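PDB 6VOW: multicopper oxidase from Pseudomonas thermotolerans, which probably oxidises phenolic substrates in the manner of a laccase, passing the electrons through bound copper ions to reduce dioxygen to water. Local coordinates for residues E316-L319 with S320-E323; G63-A66 with P67-L71; G180-T183 with P184-V187. One frame throughout, in Å; residues are numbered along the deposited sequence. Where two conformers were deposited one is given.

Interaction 1 of 3, residues E316-L319 with S320-E323; sequences EPDL and SIAE
Asp318 O accepts Ile321 N at 3.1 Å and Leu319 O accepts Ala322 N at 3.2 Å, two overlapping beta turns whose middle residues have the backbone angles of the type I class. The first of them is also an Asx motif, since the carboxylate of Asp318 and its own carbonyl both accept the N-H of Ile321. Both backbone bonds are bent at the hydrogen, as is common where a chain closes so short a loop.

Asp318 carries the side-chain part. With CG anti to the backbone N (chi1 161°), its OD1 is brought to two donors, Ser320 OG and Ile321 N. Ser320 OG donates to Asp318 OD1 at 2.6 Å, meeting the syn lone pair of that oxygen, on the side of OD2. Ile321 N reaches the same Asp318 OD1 at 3.2 Å, but from above the carboxylate plane, 62° out of it. One oxygen is thus held by a short bond and a longer one from different directions, which should restrict rotation of the carboxylate. Ser320 contributes through its torsion: OG sits between the backbone N and the carbonyl carbon, placing it within bonding distance of the aspartate.

The other oxygen, Asp318 OD2, has an apolar neighbour, lying 3.8 Å from Ile321 CB, where the two side chains cross obliquely. The turns project at the surface just before strand 323-329, with Asp318 and Ile321 touching His375 and Leu319 packing on Ile377 and Ala426. Ala322 CB is equidistant, at 3.8 Å, from Asp318 O and Leu319 O.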
loop_
_atom_site.group_PDB
_atom_site.type_symbol
_atom_site.label_atom_id
_atom_site.label_comp_id
_atom_site.label_asym_id
_atom_site.label_seq_id
_atom_site.Cartn_x
_atom_site.Cartn_y
_atom_site.Cartn_z
ATOM N N GLU A 316 13.872 7.299 15.011
ATOM C CA GLU A 316 15.087 7.374 14.225
ATOM C C GLU A 316 15.911 6.150 14.464
ATOM O O GLU A 316 16.230 5.825 15.595
ATOM C CB GLU A 316 15.908 8.611 14.586
ATOM C CG GLU A 316 17.010 8.929 13.586
ATOM C CD GLU A 316 16.537 9.016 12.135
ATOM O OE1 GLU A 316 15.868 10.030 11.783
ATOM O OE2 GLU A 316 16.846 8.069 11.348
ATOM N N PRO A 317 16.207 5.410 13.418
ATOM C CA PRO A 317 17.217 4.410 13.685
ATOM C C PRO A 317 18.544 5.164 13.818
ATOM O O PRO A 317 18.753 6.186 13.134
ATOM C CB PRO A 317 17.119 3.461 12.484
ATOM C CG PRO A 317 15.773 3.738 11.935
ATOM C CD PRO A 317 15.600 5.218 12.111
ATOM N N ASP A 318 19.348 4.687 14.780
ATOM C CA ASP A 318 20.705 5.117 15.175
ATOM C C ASP A 318 21.657 4.021 14.578
ATOM O O ASP A 318 21.825 2.942 15.164
ATOM C CB ASP A 318 20.794 5.243 16.764
ATOM C CG ASP A 318 22.240 5.234 17.297
ATOM O OD1 ASP A 318 23.173 5.084 16.480
ATOM O OD2 ASP A 318 22.462 5.387 18.543
ATOM N N LEU A 319 22.248 4.316 13.420
ATOM C CA LEU A 319 23.103 3.351 12.707
ATOM C C LEU A 319 24.281 2.855 13.507
ATOM O O LEU A 319 24.611 1.679 13.418
ATOM C CB LEU A 319 23.585 3.888 11.354
ATOM C CG LEU A 319 22.465 4.262 10.368
ATOM C CD1 LEU A 319 22.982 4.230 8.932
ATOM C CD2 LEU A 319 21.240 3.358 10.502
ATOM N N SER A 320 24.917 3.729 14.289
ATOM C CA SER A 320 26.091 3.330 15.039
ATOM C C SER A 320 25.738 2.247 16.077
ATOM O O SER A 320 26.594 1.417 16.411
ATOM C CB SER A 320 26.749 4.551 15.692
ATOM O OG SER A 320 25.773 5.431 16.249
ATOM N N ILE A 321 24.503 2.218 16.584
ATOM C CA ILE A 321 24.153 1.165 17.558
ATOM C C ILE A 321 23.422 -0.071 16.934
ATOM O O ILE A 321 23.246 -1.128 17.586
ATOM C CB ILE A 321 23.481 1.783 18.814
ATOM C CG1 ILE A 321 24.273 1.371 20.066
ATOM C CG2 ILE A 321 21.975 1.499 18.897
ATOM C CD1 ILE A 321 24.469 -0.128 20.285
ATOM N N ALA A 322 23.059 0.028 15.655
ATOM C CA ALA A 322 22.271 -1.044 15.033
ATOM C C ALA A 322 23.046 -2.352 14.757
ATOM O O ALA A 322 24.261 -2.399 14.624
ATOM C CB ALA A 322 21.556 -0.553 13.784
ATOM N N GLU A 323 22.291 -3.430 14.730
ATOM C CA GLU A 323 22.781 -4.798 14.534
ATOM C C GLU A 323 22.181 -5.267 13.214
ATOM O O GLU A 323 20.994 -4.975 12.948
ATOM C CB GLU A 323 22.203 -5.637 15.661
ATOM C CG GLU A 323 22.652 -7.084 15.862
ATOM C CD GLU A 323 22.287 -7.625 17.263
ATOM O OE1 GLU A 323 22.225 -8.874 17.424
ATOM O OE2 GLU A 323 22.051 -6.817 18.211
#

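Interaction 2 of 3, residues G63-A66 with P67-L71; sequences GGQA and PGVEL
Ala66 and Pro67 are joined by a cis peptide, and the backbone turns sharply through it. The cis bond draws Ala66 CA and Pro67 CA to 3.0 Å, and the backbone angles of the two residues fit a type VIb turn running from Gln65 to Gly68. The turn closes without a conventional backbone bond between its ends; instead Gly68 CA makes a CA-H...O contact with Gln65 O at 3.5 Å, with an angle of 150° at the hydrogen. Ala66 CA approaches Gly68 N to 3.7 Å across the bend.

This is the tight, buried side. Ala66 packs on Met49 and Trp174, while the Pro67 ring touches Ser170, Ala205 and Leu226. Replacing Pro67 by an alanine would remove most of that ring and would probably let the preceding peptide revert to trans, opening the bend and leaving a gap beside Leu226.

The solvent side is less well defined. Gln65 is exposed, and the orientation of its amide is uncertain, with no clear hydrogen bond to residues 67-71. Its CG lies between the backbone N and the carbonyl carbon (chi1 63°) and the chain is extended beyond, which directs it toward Pro67 and Val69; the 3.0 Å between Gln65 CG and Pro67 O is short and doubtful. Gly63 and Gly64, both exposed, turn the chain ahead of it, and the positive phi of each favours glycine.

Beyond the bend, Val69 O bonds to Tyr135 OH and Gly68 pairs with Val150. The whole is a cis-proline type VIb turn that carries the chain from strand 57-62 in one sheet to strand 71-74 in the other, as a crossing connection of the cupredoxin-like beta sandwich of multicopper oxidases.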
loop_
_atom_site.group_PDB
_atom_site.type_symbol
_atom_site.label_atom_id
_atom_site.label_comp_id
_atom_site.label_asym_id
_atom_site.label_seq_id
_atom_site.Cartn_x
_atom_site.Cartn_y
_atom_site.Cartn_z
ATOM N N GLY A 63 -17.998 -1.328 1.605
ATOM C CA GLY A 63 -18.869 -0.163 1.636
ATOM C C GLY A 63 -19.508 0.010 0.329
ATOM O O GLY A 63 -19.740 1.092 -0.081
ATOM N N GLY A 64 -19.750 -1.057 -0.378
ATOM C CA GLY A 64 -20.573 -0.980 -1.559
ATOM C C GLY A 64 -19.751 -0.697 -2.794
ATOM O O GLY A 64 -20.338 -0.501 -3.821
ATOM N N GLN A 65 -18.410 -0.629 -2.702
ATOM C CA GLN A 65 -17.604 -0.364 -3.848
ATOM C C GLN A 65 -16.292 -1.121 -3.764
ATOM O O GLN A 65 -15.885 -1.513 -2.710
ATOM C CB GLN A 65 -17.248 1.129 -3.921
ATOM C CG GLN A 65 -16.408 1.632 -2.726
ATOM C CD GLN A 65 -16.217 3.133 -2.766
ATOM O OE1 GLN A 65 -15.073 3.680 -2.916
ATOM N NE2 GLN A 65 -17.361 3.838 -2.686
ATOM N N ALA A 66 -15.601 -1.166 -4.904
ATOM C CA ALA A 66 -14.263 -1.683 -5.029
ATOM C C ALA A 66 -13.507 -0.927 -6.098
ATOM O O ALA A 66 -13.992 -0.880 -7.171
ATOM C CB ALA A 66 -14.424 -3.103 -5.365
ATOM N N PRO A 67 -12.379 -0.244 -5.816
ATOM C CA PRO A 67 -11.798 -0.142 -4.478
ATOM C C PRO A 67 -12.734 0.396 -3.433
ATOM O O PRO A 67 -13.578 1.198 -3.726
ATOM C CB PRO A 67 -10.638 0.854 -4.644
ATOM C CG PRO A 67 -10.301 0.802 -6.097
ATOM C CD PRO A 67 -11.573 0.480 -6.816
ATOM N N GLY A 68 -12.480 -0.016 -2.219
ATOM C CA GLY A 68 -13.336 0.309 -1.099
ATOM C C GLY A 68 -13.427 1.797 -0.734
ATOM O O GLY A 68 -12.608 2.670 -1.115
ATOM N N VAL A 69 -14.449 2.093 0.018
ATOM C CA VAL A 69 -14.657 3.431 0.505
ATOM C C VAL A 69 -13.378 4.047 1.117
ATOM O O VAL A 69 -12.509 3.325 1.682
ATOM C CB VAL A 69 -15.718 3.374 1.597
ATOM C CG1 VAL A 69 -15.008 3.274 2.934
ATOM C CG2 VAL A 69 -16.632 4.573 1.505
ATOM N N GLU A 70 -13.244 5.369 0.979
ATOM C CA GLU A 70 -12.087 6.065 1.581
ATOM C C GLU A 70 -12.264 6.227 3.126
ATOM O O GLU A 70 -13.206 6.711 3.570
ATOM C CB GLU A 70 -11.661 7.393 0.882
ATOM C CG GLU A 70 -10.235 7.799 1.392
ATOM C CD GLU A 70 -9.539 8.969 0.654
ATOM O OE1 GLU A 70 -9.377 9.996 1.320
ATOM O OE2 GLU A 70 -9.083 8.886 -0.522
ATOM N N LEU A 71 -11.392 5.670 3.915
ATOM C CA LEU A 71 -11.425 5.987 5.348
ATOM C C LEU A 71 -10.540 7.207 5.663
ATOM O O LEU A 71 -9.344 7.298 5.188
ATOM C CB LEU A 71 -11.030 4.796 6.180
ATOM C CG LEU A 71 -12.110 3.853 6.692
ATOM C CD1 LEU A 71 -13.016 3.344 5.691
ATOM C CD2 LEU A 71 -11.462 2.649 7.320
#

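Interaction 3 of 3, residues G180-T183 with P184-V187; sequences GAFT and PFMV
Phe182 and Phe185 bring their rings together three residues apart, meeting obliquely rather than stacked or edge-to-face: the centroids are 5.5 Å apart and the planes are inclined at 52°. The nearest atoms are Phe182 CD1 and Phe185 CZ, at 3.7 Å, and the same CZ also lies close to Phe182 CG, putting the far end of the Phe185 ring against two adjoining atoms of Phe182. Both rings leave the backbone alike, CG anti to the carbonyl carbon and beside the N (chi1 -68° for Phe182, -55° for Phe185), and with these similar torsions they meet across the intervening Thr183 and Pro184.

Thr183 O stands 4.1 Å above the plane of the Phe185 ring, over its centre. Thr183 CB and Pro184 CD are crowded at 3.3 Å. A water lies 2.8 Å from Thr183 OG1 and 2.5 Å from Pro184 O; the latter distance is unusually short, which makes that bond doubtful.

Outside the pair, His175 meets Phe185 edge-to-face, and Phe182 lies against strand 57-62 at Thr57, Pro58 and Ala59. The arrangement is a small aromatic cluster in a surface loop that runs from strand 165-174 to helix 188-191 in this multicopper oxidase fold.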
loop_
_atom_site.group_PDB
_atom_site.type_symbol
_atom_site.label_atom_id
_atom_site.label_comp_id
_atom_site.label_asym_id
_atom_site.label_seq_id
_atom_site.Cartn_x
_atom_site.Cartn_y
_atom_site.Cartn_z
ATOM N N GLY A 180 -15.886 -9.691 -18.328
ATOM C CA GLY A 180 -15.990 -9.396 -16.955
ATOM C C GLY A 180 -15.707 -10.474 -15.959
ATOM O O GLY A 180 -15.728 -10.161 -14.753
ATOM N N ALA A 181 -15.406 -11.711 -16.399
ATOM C CA ALA A 181 -15.229 -12.806 -15.452
ATOM C C ALA A 181 -13.854 -12.761 -14.888
ATOM O O ALA A 181 -12.881 -12.470 -15.596
ATOM C CB ALA A 181 -15.423 -14.140 -16.113
ATOM N N PHE A 182 -13.751 -13.127 -13.622
ATOM C CA PHE A 182 -12.465 -13.254 -12.999
ATOM C C PHE A 182 -11.661 -14.438 -13.573
ATOM O O PHE A 182 -12.205 -15.537 -13.867
ATOM C CB PHE A 182 -12.584 -13.433 -11.483
ATOM C CG PHE A 182 -13.087 -12.204 -10.742
ATOM C CD1 PHE A 182 -12.366 -11.023 -10.756
ATOM C CD2 PHE A 182 -14.258 -12.249 -10.021
ATOM C CE1 PHE A 182 -12.812 -9.877 -10.082
ATOM C CE2 PHE A 182 -14.699 -11.126 -9.334
ATOM C CZ PHE A 182 -13.966 -9.936 -9.364
ATOM N N THR A 183 -10.361 -14.170 -13.700
ATOM C CA THR A 183 -9.382 -15.080 -14.188
ATOM C C THR A 183 -8.727 -15.466 -12.899
ATOM O O THR A 183 -8.991 -14.883 -11.865
ATOM C CB THR A 183 -8.392 -14.435 -15.251
ATOM O OG1 THR A 183 -7.622 -13.326 -14.715
ATOM C CG2 THR A 183 -9.184 -13.941 -16.468
ATOM N N PRO A 184 -7.881 -16.473 -12.934
ATOM C CA PRO A 184 -7.421 -16.916 -11.682
ATOM C C PRO A 184 -6.537 -15.853 -11.024
ATOM O O PRO A 184 -5.799 -15.157 -11.696
ATOM C CB PRO A 184 -6.608 -18.155 -12.057
ATOM C CG PRO A 184 -7.133 -18.592 -13.356
ATOM C CD PRO A 184 -7.362 -17.299 -14.036
ATOM N N PHE A 185 -6.633 -15.724 -9.720
ATOM C CA PHE A 185 -5.704 -14.846 -8.933
ATOM C C PHE A 185 -4.327 -15.398 -8.604
ATOM O O PHE A 185 -3.466 -14.656 -8.085
ATOM C CB PHE A 185 -6.351 -14.482 -7.628
ATOM C CG PHE A 185 -7.685 -13.855 -7.824
ATOM C CD1 PHE A 185 -7.770 -12.607 -8.425
ATOM C CD2 PHE A 185 -8.824 -14.552 -7.524
ATOM C CE1 PHE A 185 -8.981 -12.042 -8.689
ATOM C CE2 PHE A 185 -10.051 -13.984 -7.719
ATOM C CZ PHE A 185 -10.120 -12.727 -8.315
ATOM N N MET A 186 -4.153 -16.702 -8.805
ATOM C CA MET A 186 -2.889 -17.401 -8.646
ATOM C C MET A 186 -2.906 -18.188 -9.925
ATOM O O MET A 186 -3.908 -18.802 -10.257
ATOM C CB MET A 186 -2.935 -18.306 -7.394
ATOM C CG MET A 186 -2.142 -19.628 -7.436
ATOM S SD MET A 186 -0.334 -19.462 -7.514
ATOM C CE MET A 186 0.162 -20.918 -6.604
ATOM N N VAL A 187 -1.850 -18.051 -10.704
ATOM C CA VAL A 187 -1.602 -18.951 -11.838
ATOM C C VAL A 187 -0.137 -19.266 -11.627
ATOM O O VAL A 187 0.644 -18.323 -11.737
ATOM C CB VAL A 187 -1.845 -18.208 -13.191
ATOM C CG1 VAL A 187 -1.395 -19.057 -14.366
ATOM C CG2 VAL A 187 -3.336 -17.815 -13.342
HETATM O O HOH W 1 -5.221 -14.593 -14.062
#

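In the fold
Along the chain the order is interaction 2, interaction 3, interaction 1, one after another without nesting. Interactions 2 and 3 are neighbours, with centres 21 Å apart and nearest atoms about 8 Å apart; both adjoin strands 57-62 and 165-174, which belong to different sheets, which suggests that both lie where the first and second cupredoxin-like domains meet. Interaction 1 lies across the chain's centre from both, its centre 40 Å from interaction 2 and 44 Å from interaction 3, at the entry to strand 323-329 of a later sheet. All three are loop contacts, consistent with the successive cupredoxin-like domains of laccases, in which turns connect the strands of the sandwiches.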